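Local coordinates for protein L-lysine 6-monooxygenase involved in desferrioxamine biosynthesis (Erwinia amylovora CFBP1430, PDB 5O8P) that probably catalyses the NADPH- and FAD-dependent N-hydroxylation of cadaverine, a step in making the siderophore desferrioxamine E, at residues Phe19-Ala24 with Trp109-Leu114; Lys238-Met243 with Lys268-Gly273; Asp284-Lys289 with Leu295-Phe300. All blocks are in the same frame, centred on the assembly; numbering follows the deposited sequence.

Contact 1. Residues Phe19-Ala24 with Trp109-Leu114; sequences FNLGLA and WAAERL. With FAD (flavin-adenine dinucleotide), chain C.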
# COMPACT_ATOMS: atom_id res chain seq x y z
N PHE B 19 -18.08 25.24 4.42
CA PHE B 19 -18.53 25.30 5.81
C PHE B 19 -19.98 25.77 5.98
O PHE B 19 -20.78 25.04 6.57
CB PHE B 19 -17.56 26.14 6.67
CG PHE B 19 -16.17 25.61 6.67
CD1 PHE B 19 -15.91 24.24 6.85
CD2 PHE B 19 -15.10 26.46 6.53
CE1 PHE B 19 -14.63 23.75 6.85
CE2 PHE B 19 -13.80 25.96 6.54
CZ PHE B 19 -13.58 24.61 6.68
N ASN B 20 -20.34 26.94 5.47
CA ASN B 20 -21.75 27.39 5.55
C ASN B 20 -22.68 26.58 4.68
O ASN B 20 -23.85 26.47 5.01
CB ASN B 20 -21.92 28.88 5.23
CG ASN B 20 -21.78 29.78 6.45
OD1 ASN B 20 -21.63 29.31 7.56
ND2 ASN B 20 -21.81 31.08 6.23
N LEU B 21 -22.19 26.00 3.59
CA LEU B 21 -23.01 25.07 2.80
C LEU B 21 -23.33 23.84 3.64
O LEU B 21 -24.43 23.29 3.55
CB LEU B 21 -22.29 24.66 1.51
CG LEU B 21 -23.07 23.73 0.58
CD1 LEU B 21 -24.36 24.38 0.12
CD2 LEU B 21 -22.23 23.30 -0.64
N GLY B 22 -22.38 23.42 4.46
CA GLY B 22 -22.61 22.36 5.45
C GLY B 22 -23.68 22.75 6.42
O GLY B 22 -24.69 22.06 6.54
N LEU B 23 -23.48 23.88 7.10
CA LEU B 23 -24.49 24.41 8.04
C LEU B 23 -25.88 24.45 7.41
O LEU B 23 -26.88 24.12 8.06
CB LEU B 23 -24.12 25.80 8.54
CG LEU B 23 -24.95 26.40 9.68
CD1 LEU B 23 -25.13 25.42 10.81
CD2 LEU B 23 -24.30 27.67 10.19
N ALA B 24 -25.94 24.83 6.13
CA ALA B 24 -27.20 24.91 5.41
C ALA B 24 -27.87 23.56 5.26
O ALA B 24 -29.08 23.47 5.49
CB ALA B 24 -26.99 25.55 4.05
N TRP B 109 -24.52 20.10 -6.61
CA TRP B 109 -25.76 19.34 -6.46
C TRP B 109 -26.49 19.65 -5.16
O TRP B 109 -27.70 19.82 -5.16
CB TRP B 109 -25.46 17.85 -6.55
CG TRP B 109 -26.57 16.96 -6.22
CD1 TRP B 109 -27.54 16.53 -7.05
CD2 TRP B 109 -26.83 16.38 -4.95
NE1 TRP B 109 -28.40 15.70 -6.39
CE2 TRP B 109 -27.99 15.59 -5.10
CE3 TRP B 109 -26.19 16.44 -3.71
CZ2 TRP B 109 -28.53 14.87 -4.05
CZ3 TRP B 109 -26.72 15.71 -2.67
CH2 TRP B 109 -27.88 14.93 -2.84
N ALA B 110 -25.75 19.70 -4.05
CA ALA B 110 -26.34 20.04 -2.77
C ALA B 110 -26.90 21.46 -2.77
O ALA B 110 -28.04 21.69 -2.37
CB ALA B 110 -25.33 19.88 -1.65
N ALA B 111 -26.10 22.41 -3.24
CA ALA B 111 -26.52 23.82 -3.28
C ALA B 111 -27.79 24.01 -4.11
O ALA B 111 -28.65 24.78 -3.75
CB ALA B 111 -25.40 24.69 -3.83
N GLU B 112 -27.89 23.28 -5.22
CA GLU B 112 -29.08 23.30 -6.06
C GLU B 112 -30.31 22.75 -5.30
O GLU B 112 -31.37 23.37 -5.31
CB GLU B 112 -28.81 22.52 -7.37
CG GLU B 112 -29.55 23.03 -8.61
CD GLU B 112 -31.05 22.73 -8.61
OE1 GLU B 112 -31.47 21.69 -8.03
OE2 GLU B 112 -31.81 23.53 -9.21
N ARG B 113 -30.16 21.61 -4.62
CA ARG B 113 -31.28 20.96 -3.90
C ARG B 113 -31.83 21.82 -2.75
O ARG B 113 -33.01 21.73 -2.42
CB ARG B 113 -30.84 19.60 -3.33
CG ARG B 113 -31.70 18.41 -3.71
CD ARG B 113 -31.30 17.15 -2.94
NE ARG B 113 -31.94 17.17 -1.62
CZ ARG B 113 -32.70 16.20 -1.07
NH1 ARG B 113 -32.91 15.03 -1.70
NH2 ARG B 113 -33.24 16.42 0.13
N LEU B 114 -30.97 22.62 -2.13
CA LEU B 114 -31.36 23.41 -0.97
C LEU B 114 -32.28 24.56 -1.32
O LEU B 114 -32.26 25.09 -2.44
CB LEU B 114 -30.12 23.98 -0.26
CG LEU B 114 -29.25 23.00 0.53
CD1 LEU B 114 -27.85 23.56 0.74
CD2 LEU B 114 -29.90 22.69 1.86
PA FAD C . -14.79 29.84 0.78
O1A FAD C . -14.67 29.17 -0.58
O2A FAD C . -13.80 30.91 1.16
O5B FAD C . -16.29 30.44 0.83
C5B FAD C . -16.56 31.82 1.05
C4B FAD C . -17.73 32.34 0.22
O4B FAD C . -18.21 33.56 0.80
C3B FAD C . -17.32 32.68 -1.21
O3B FAD C . -18.28 32.12 -2.11
C2B FAD C . -17.26 34.21 -1.24
O2B FAD C . -17.60 34.78 -2.51
C1B FAD C . -18.29 34.58 -0.20
N9A FAD C . -18.19 35.96 0.37
C8A FAD C . -17.11 36.58 0.89
N7A FAD C . -17.44 37.84 1.30
C5A FAD C . -18.75 38.03 1.03
C6A FAD C . -19.76 39.12 1.20
N6A FAD C . -19.41 40.31 1.75
N1A FAD C . -21.03 38.89 0.78
C2A FAD C . -21.40 37.71 0.23
N3A FAD C . -20.54 36.69 0.04
C4A FAD C . -19.24 36.78 0.42
N1 FAD C . -9.44 21.46 3.32
C2 FAD C . -9.70 20.14 3.53
O2 FAD C . -10.09 19.79 4.67
N3 FAD C . -9.57 19.21 2.55
C4 FAD C . -9.17 19.54 1.31
O4 FAD C . -9.05 18.66 0.43
C4X FAD C . -8.86 20.96 1.00
N5 FAD C . -8.45 21.35 -0.22
C5X FAD C . -8.18 22.65 -0.47
C6 FAD C . -7.76 23.00 -1.76
C7 FAD C . -7.46 24.32 -2.09
C7M FAD C . -7.01 24.66 -3.48
C8 FAD C . -7.60 25.37 -1.04
C8M FAD C . -7.28 26.81 -1.37
C9 FAD C . -8.01 25.04 0.25
C9A FAD C . -8.32 23.71 0.59
N10 FAD C . -8.76 23.31 1.90
C10 FAD C . -9.03 21.93 2.12
C1' FAD C . -8.94 24.26 3.04
C2' FAD C . -10.40 24.75 3.17
O2' FAD C . -11.32 23.64 3.07
C3' FAD C . -10.79 25.83 2.14
O3' FAD C . -9.96 26.99 2.29
C4' FAD C . -12.26 26.27 2.24
O4' FAD C . -12.70 26.76 0.97
C5' FAD C . -12.48 27.36 3.29
O5' FAD C . -13.85 27.33 3.70
P FAD C . -14.79 28.62 3.50
O1P FAD C . -16.18 28.26 3.96
O2P FAD C . -14.03 29.72 4.18
O3P FAD C . -14.74 28.63 1.87
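L21 and L114 meet through their CD1 methyls, 3.6 Å apart, where the first helix of the FAD-binding Rossmann-type fold packs on the end of helix 100-113. The topology supports that name: helix 18-27 follows strand 8-14 directly, in the strand-turn-helix unit that receives the dinucleotide. The CB of L21 leaves the helix alongside helix 100-113, not at it. With CG anti to the backbone N (chi1 -178°), the branch then brings CD1 in until it also lies 4.1 Å from A111 CB. L114, the first residue to leave helical geometry, comes from the other side with CG beside its own backbone N (chi1 -73°), and its two methyls divide the work. CD1 sits against both L21 and the A24 methyl (A24 CB to L114 CD1, 4.0 Å), while CD2 lies by the A24 carbonyl, whose oxygen accepts a hydrogen bond from N116 ND2. Two alanines, A24 and A111, thus frame the leucine pair, and L117 of strand 117-118 packs on L21, A24 and A111. The contact is apolar and largely buried, and its two segments together lose 180 Å² of surface.

The N-terminal end of helix 18-27 meets the cofactor. F19 has its ring obliquely against the pyrophosphate end of the ribityl chain, and R402 makes a cation-pi contact with the ring. Here F19 CE2 lies 3.2 Å from FAD O5', and F19 CD2 is 3.3 Å from the phosphate oxygen O1P.

Contact 2. Residues Lys238-Met243 with Lys268-Gly273; sequences KLTLEM and KNLYKG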
# COMPACT_ATOMS: atom_id res chain seq x y z
N LYS B 238 -2.14 7.90 12.57
CA LYS B 238 -3.45 7.90 13.23
C LYS B 238 -3.47 8.42 14.66
O LYS B 238 -4.47 8.99 15.08
CB LYS B 238 -4.08 6.51 13.16
CG LYS B 238 -4.43 6.13 11.75
CD LYS B 238 -4.89 4.70 11.65
CE LYS B 238 -5.06 4.32 10.20
NZ LYS B 238 -5.38 2.87 10.10
N LEU B 239 -2.37 8.25 15.39
CA LEU B 239 -2.27 8.83 16.73
C LEU B 239 -2.25 10.36 16.69
O LEU B 239 -2.80 10.98 17.57
CB LEU B 239 -1.08 8.29 17.51
CG LEU B 239 -1.23 6.86 18.07
CD1 LEU B 239 0.10 6.41 18.68
CD2 LEU B 239 -2.39 6.76 19.06
N THR B 240 -1.63 10.95 15.67
CA THR B 240 -1.67 12.42 15.46
C THR B 240 -3.04 12.89 14.96
O THR B 240 -3.48 13.97 15.34
CB THR B 240 -0.55 12.90 14.51
OG1 THR B 240 0.72 12.59 15.09
CG2 THR B 240 -0.62 14.39 14.26
N LEU B 241 -3.72 12.10 14.13
CA LEU B 241 -5.08 12.45 13.69
C LEU B 241 -6.08 12.62 14.86
O LEU B 241 -7.04 13.41 14.75
CB LEU B 241 -5.63 11.44 12.67
CG LEU B 241 -4.88 11.28 11.35
CD1 LEU B 241 -5.58 10.29 10.42
CD2 LEU B 241 -4.68 12.64 10.65
N GLU B 242 -5.84 11.94 15.99
CA GLU B 242 -6.60 12.17 17.23
C GLU B 242 -6.51 13.58 17.78
O GLU B 242 -7.28 13.95 18.65
CB GLU B 242 -6.17 11.21 18.33
CG GLU B 242 -6.48 9.74 18.10
CD GLU B 242 -6.59 8.96 19.41
OE1 GLU B 242 -5.71 9.13 20.31
OE2 GLU B 242 -7.60 8.22 19.55
N MET B 243 -5.55 14.37 17.34
CA MET B 243 -5.49 15.78 17.71
C MET B 243 -6.57 16.60 17.01
O MET B 243 -6.82 17.71 17.45
CB MET B 243 -4.11 16.39 17.43
CG MET B 243 -2.98 15.78 18.23
SD MET B 243 -1.35 16.37 17.74
CE MET B 243 -1.29 17.95 18.58
N LYS B 268 2.80 23.47 11.72
CA LYS B 268 2.48 23.55 10.29
C LYS B 268 2.49 22.18 9.58
O LYS B 268 1.79 22.02 8.59
CB LYS B 268 3.40 24.55 9.60
CG LYS B 268 3.21 25.97 10.12
CD LYS B 268 4.18 26.94 9.48
CE LYS B 268 3.84 28.38 9.79
NZ LYS B 268 4.41 29.30 8.77
N ASN B 269 3.25 21.20 10.09
CA ASN B 269 3.11 19.80 9.59
C ASN B 269 1.70 19.20 9.80
O ASN B 269 1.31 18.29 9.06
CB ASN B 269 4.25 18.83 10.01
CG ASN B 269 4.61 18.90 11.48
OD1 ASN B 269 3.97 19.58 12.28
ND2 ASN B 269 5.68 18.20 11.83
N LEU B 270 0.94 19.71 10.77
CA LEU B 270 -0.40 19.20 11.06
C LEU B 270 -1.50 19.72 10.11
O LEU B 270 -2.55 19.08 10.00
CB LEU B 270 -0.78 19.49 12.52
CG LEU B 270 0.08 18.94 13.68
CD1 LEU B 270 -0.70 18.98 14.99
CD2 LEU B 270 0.63 17.55 13.40
N TYR B 271 -1.28 20.85 9.45
CA TYR B 271 -2.29 21.42 8.51
C TYR B 271 -1.76 22.01 7.18
O TYR B 271 -2.44 21.89 6.17
CB TYR B 271 -3.23 22.42 9.22
CG TYR B 271 -2.63 23.75 9.69
CD1 TYR B 271 -1.63 23.78 10.67
CD2 TYR B 271 -3.12 24.98 9.21
CE1 TYR B 271 -1.10 24.98 11.12
CE2 TYR B 271 -2.60 26.19 9.66
CZ TYR B 271 -1.59 26.18 10.62
OH TYR B 271 -1.05 27.36 11.08
N LYS B 272 -0.56 22.59 7.18
CA LYS B 272 0.03 23.22 5.98
C LYS B 272 1.04 22.32 5.22
O LYS B 272 1.83 22.79 4.42
CB LYS B 272 0.65 24.58 6.39
CG LYS B 272 -0.37 25.71 6.56
CD LYS B 272 0.10 26.81 7.52
CE LYS B 272 1.49 27.40 7.22
NZ LYS B 272 1.67 28.05 5.89
N GLY B 273 0.99 21.01 5.44
CA GLY B 273 1.93 20.07 4.80
C GLY B 273 1.51 19.59 3.43
O GLY B 273 0.37 19.81 3.01
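This is a small, purely apolar contact between a short helical turn at 238-243 and the loop at 268-273 that joins helix 257-266 to helix 276-290. Its three touching side chains, T240, M243 and L270, are all buried, and the two segments together lose 106 Å². L270 supplies more than half of that area and projects from the loop with one methyl for each partner. Its CD2 meets T240 CG2 at 3.5 Å, the two side chains crossing at a slant; its CD1 meets the thioether of M243, with SD and CE both 3.8 Å from it. M243 runs at about a right angle to the leucine, and the bend at its last torsion (chi3 80°) turns CE back, so that the methyl as well as the sulfur lies beside L270 CD1. T240 and M243 are three residues apart on one turn, which the M243 N to T240 O bond (2.9 Å) helps define, so both reach the same neighbour. The rotamer of T240 separates its branches: CG2, anti to the backbone N, goes to L270, while OG1 hydrogen-bonds to E235 OE2.

Both segments belong to the helical excursion between strands 221-225 and 297-300, neighbours in the five-stranded parallel sheet of the NADP-binding, Rossmann-type part of the fold. The loop also carries Y271 and K272, which contact NADP(+) in a structure of this protein; that ligand is absent from this chain. K272 CG lies 3.8 Å above one face of the Y271 ring, offset toward the rim, and the ring's OH bonds to the carbonyl of N264. F391 packs on L270 and Y271, and R230 of the second subunit packs on M243.

Contact 3. Residues Asp284-Lys289 with Leu295-Phe300; sequences DLLYVK and LDVNLF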
# COMPACT_ATOMS: atom_id res chain seq x y z
N ASP B 284 9.83 10.43 -7.38
CA ASP B 284 9.80 9.37 -8.38
C ASP B 284 9.73 9.91 -9.80
O ASP B 284 10.30 9.31 -10.70
CB ASP B 284 8.64 8.38 -8.10
CG ASP B 284 8.93 7.41 -6.94
OD1 ASP B 284 9.96 7.57 -6.23
OD2 ASP B 284 8.13 6.46 -6.74
N LEU B 285 9.06 11.04 -10.01
CA LEU B 285 8.98 11.63 -11.34
C LEU B 285 10.26 12.35 -11.74
O LEU B 285 10.67 12.23 -12.88
CB LEU B 285 7.78 12.57 -11.47
CG LEU B 285 7.46 13.03 -12.90
CD1 LEU B 285 7.22 11.87 -13.86
CD2 LEU B 285 6.24 13.95 -12.87
N LEU B 286 10.90 13.07 -10.81
CA LEU B 286 12.26 13.59 -11.03
C LEU B 286 13.22 12.45 -11.42
O LEU B 286 13.94 12.55 -12.41
CB LEU B 286 12.81 14.30 -9.80
CG LEU B 286 12.11 15.60 -9.41
CD1 LEU B 286 12.51 16.04 -8.02
CD2 LEU B 286 12.41 16.71 -10.40
N TYR B 287 13.20 11.37 -10.66
CA TYR B 287 13.97 10.17 -10.99
C TYR B 287 13.70 9.72 -12.44
O TYR B 287 14.64 9.60 -13.22
CB TYR B 287 13.69 9.03 -9.97
CG TYR B 287 14.59 7.83 -10.11
CD1 TYR B 287 14.33 6.87 -11.09
CD2 TYR B 287 15.70 7.66 -9.29
CE1 TYR B 287 15.16 5.77 -11.26
CE2 TYR B 287 16.54 6.57 -9.45
CZ TYR B 287 16.26 5.62 -10.44
OH TYR B 287 17.06 4.51 -10.62
N VAL B 288 12.44 9.50 -12.80
CA VAL B 288 12.11 8.99 -14.15
C VAL B 288 12.49 9.95 -15.28
O VAL B 288 13.00 9.51 -16.32
CB VAL B 288 10.61 8.62 -14.28
CG1 VAL B 288 10.20 8.38 -15.74
CG2 VAL B 288 10.31 7.38 -13.47
N LYS B 289 12.24 11.23 -15.08
CA LYS B 289 12.59 12.23 -16.08
C LYS B 289 14.10 12.28 -16.25
O LYS B 289 14.58 12.38 -17.36
CB LYS B 289 12.08 13.62 -15.72
CG LYS B 289 10.58 13.77 -15.65
CD LYS B 289 9.97 13.95 -17.01
CE LYS B 289 8.46 13.79 -17.00
NZ LYS B 289 7.95 13.85 -18.39
N LEU B 295 18.19 16.94 -15.63
CA LEU B 295 17.00 17.77 -15.60
C LEU B 295 17.35 19.19 -15.29
O LEU B 295 18.24 19.44 -14.47
CB LEU B 295 16.03 17.32 -14.50
CG LEU B 295 15.42 15.94 -14.63
CD1 LEU B 295 14.65 15.65 -13.36
CD2 LEU B 295 14.53 15.85 -15.86
N ASP B 296 16.61 20.12 -15.89
CA ASP B 296 16.78 21.52 -15.58
C ASP B 296 15.76 21.92 -14.51
O ASP B 296 14.71 22.50 -14.80
CB ASP B 296 16.68 22.37 -16.86
CG ASP B 296 17.27 23.76 -16.68
OD1 ASP B 296 17.97 24.00 -15.67
OD2 ASP B 296 17.04 24.60 -17.58
N VAL B 297 16.09 21.58 -13.27
CA VAL B 297 15.30 21.91 -12.09
C VAL B 297 16.19 22.37 -10.95
O VAL B 297 17.34 22.00 -10.85
CB VAL B 297 14.43 20.72 -11.60
CG1 VAL B 297 13.56 20.19 -12.74
CG2 VAL B 297 15.27 19.60 -11.01
N ASN B 298 15.64 23.22 -10.09
CA ASN B 298 16.31 23.66 -8.88
C ASN B 298 15.28 23.67 -7.77
O ASN B 298 14.13 24.01 -8.01
CB ASN B 298 16.90 25.05 -9.08
CG ASN B 298 17.86 25.10 -10.24
OD1 ASN B 298 18.99 24.62 -10.15
ND2 ASN B 298 17.40 25.65 -11.35
N LEU B 299 15.70 23.27 -6.58
CA LEU B 299 14.83 23.19 -5.43
C LEU B 299 15.59 23.75 -4.25
O LEU B 299 16.60 23.17 -3.86
CB LEU B 299 14.41 21.75 -5.16
CG LEU B 299 13.44 21.12 -6.18
CD1 LEU B 299 14.13 20.65 -7.45
CD2 LEU B 299 12.70 19.95 -5.56
N PHE B 300 15.15 24.88 -3.72
CA PHE B 300 15.76 25.49 -2.53
C PHE B 300 14.83 25.44 -1.32
O PHE B 300 13.62 25.40 -1.47
CB PHE B 300 16.14 26.93 -2.83
CG PHE B 300 17.23 27.05 -3.86
CD1 PHE B 300 16.92 27.11 -5.21
CD2 PHE B 300 18.55 27.10 -3.47
CE1 PHE B 300 17.91 27.23 -6.17
CE2 PHE B 300 19.56 27.22 -4.42
CZ PHE B 300 19.23 27.29 -5.78
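L295 and L286 carry most of this contact, with K289 next, and together they account for the greater part of its 216 Å². L295, just ahead of strand 297-300, points its side chain at helix 276-290 and rests its two methyls on the last full turn in the segment, one by L286 and one by K289. CD1 lies 3.9 Å from L286 CD2 and also faces the L286 carbonyl oxygen; CD2 lies against the aliphatic root of the lysine, 3.3 Å from K289 CB. The CA atoms of K289 and L295 are only 7.1 Å apart, which fits the tight return of the chain after the helix.

L286 does not start toward the strand; its CB leaves along the interface. CG, beside the backbone N (chi1 -67°), then carries CD2 inward until it touches both L295 and V297, whose CG2 is 4.1 Å from L286 CD2. K289 does the reverse. Its CB faces the strand segment, but a bend at chi2 (-80°) turns the rest of the chain away, so that NZ reaches a salt bridge with D216 and a bond to the T213 carbonyl. E53 of the fourth subunit forms a second salt bridge to the same NZ.

In the fold this is the helix-to-strand half of a beta-alpha-beta crossover, packing helix 276-290 on the outermost strand, within this chain, of the five-stranded parallel sheet. F424 of the second subunit joins the leucines, packing on L286, L295 and L299.

Chemically, the lysine is split: its methylene root belongs to the leucine packing, whereas its ammonium group, paired with two carboxylates, is probably stabilised in its charged form; between the two segments themselves, the contacts are apolar packing.

How the contacts relate
From the N terminus the contacts follow in series; none nests in or crosses another. Contact 1 closes a loop of 84 residues, tying the first helix of the FAD-binding part to helix 100-113. Contact 2 closes 24 residues, mostly helical, in the excursion between strands 221-225 and 297-300. Contact 3 closes just five, where that excursion returns to the parallel sheet. Contacts 1 and 3 lie on opposite sides of the chain's centre, their own centres about 42 Å apart; the centre of contact 2 is about 27 Å from that of contact 1 and about 28 Å from that of contact 3. In the assembly, K238 of contact 2 makes a salt bridge to D284 of the second subunit, the residue that begins contact 3 there.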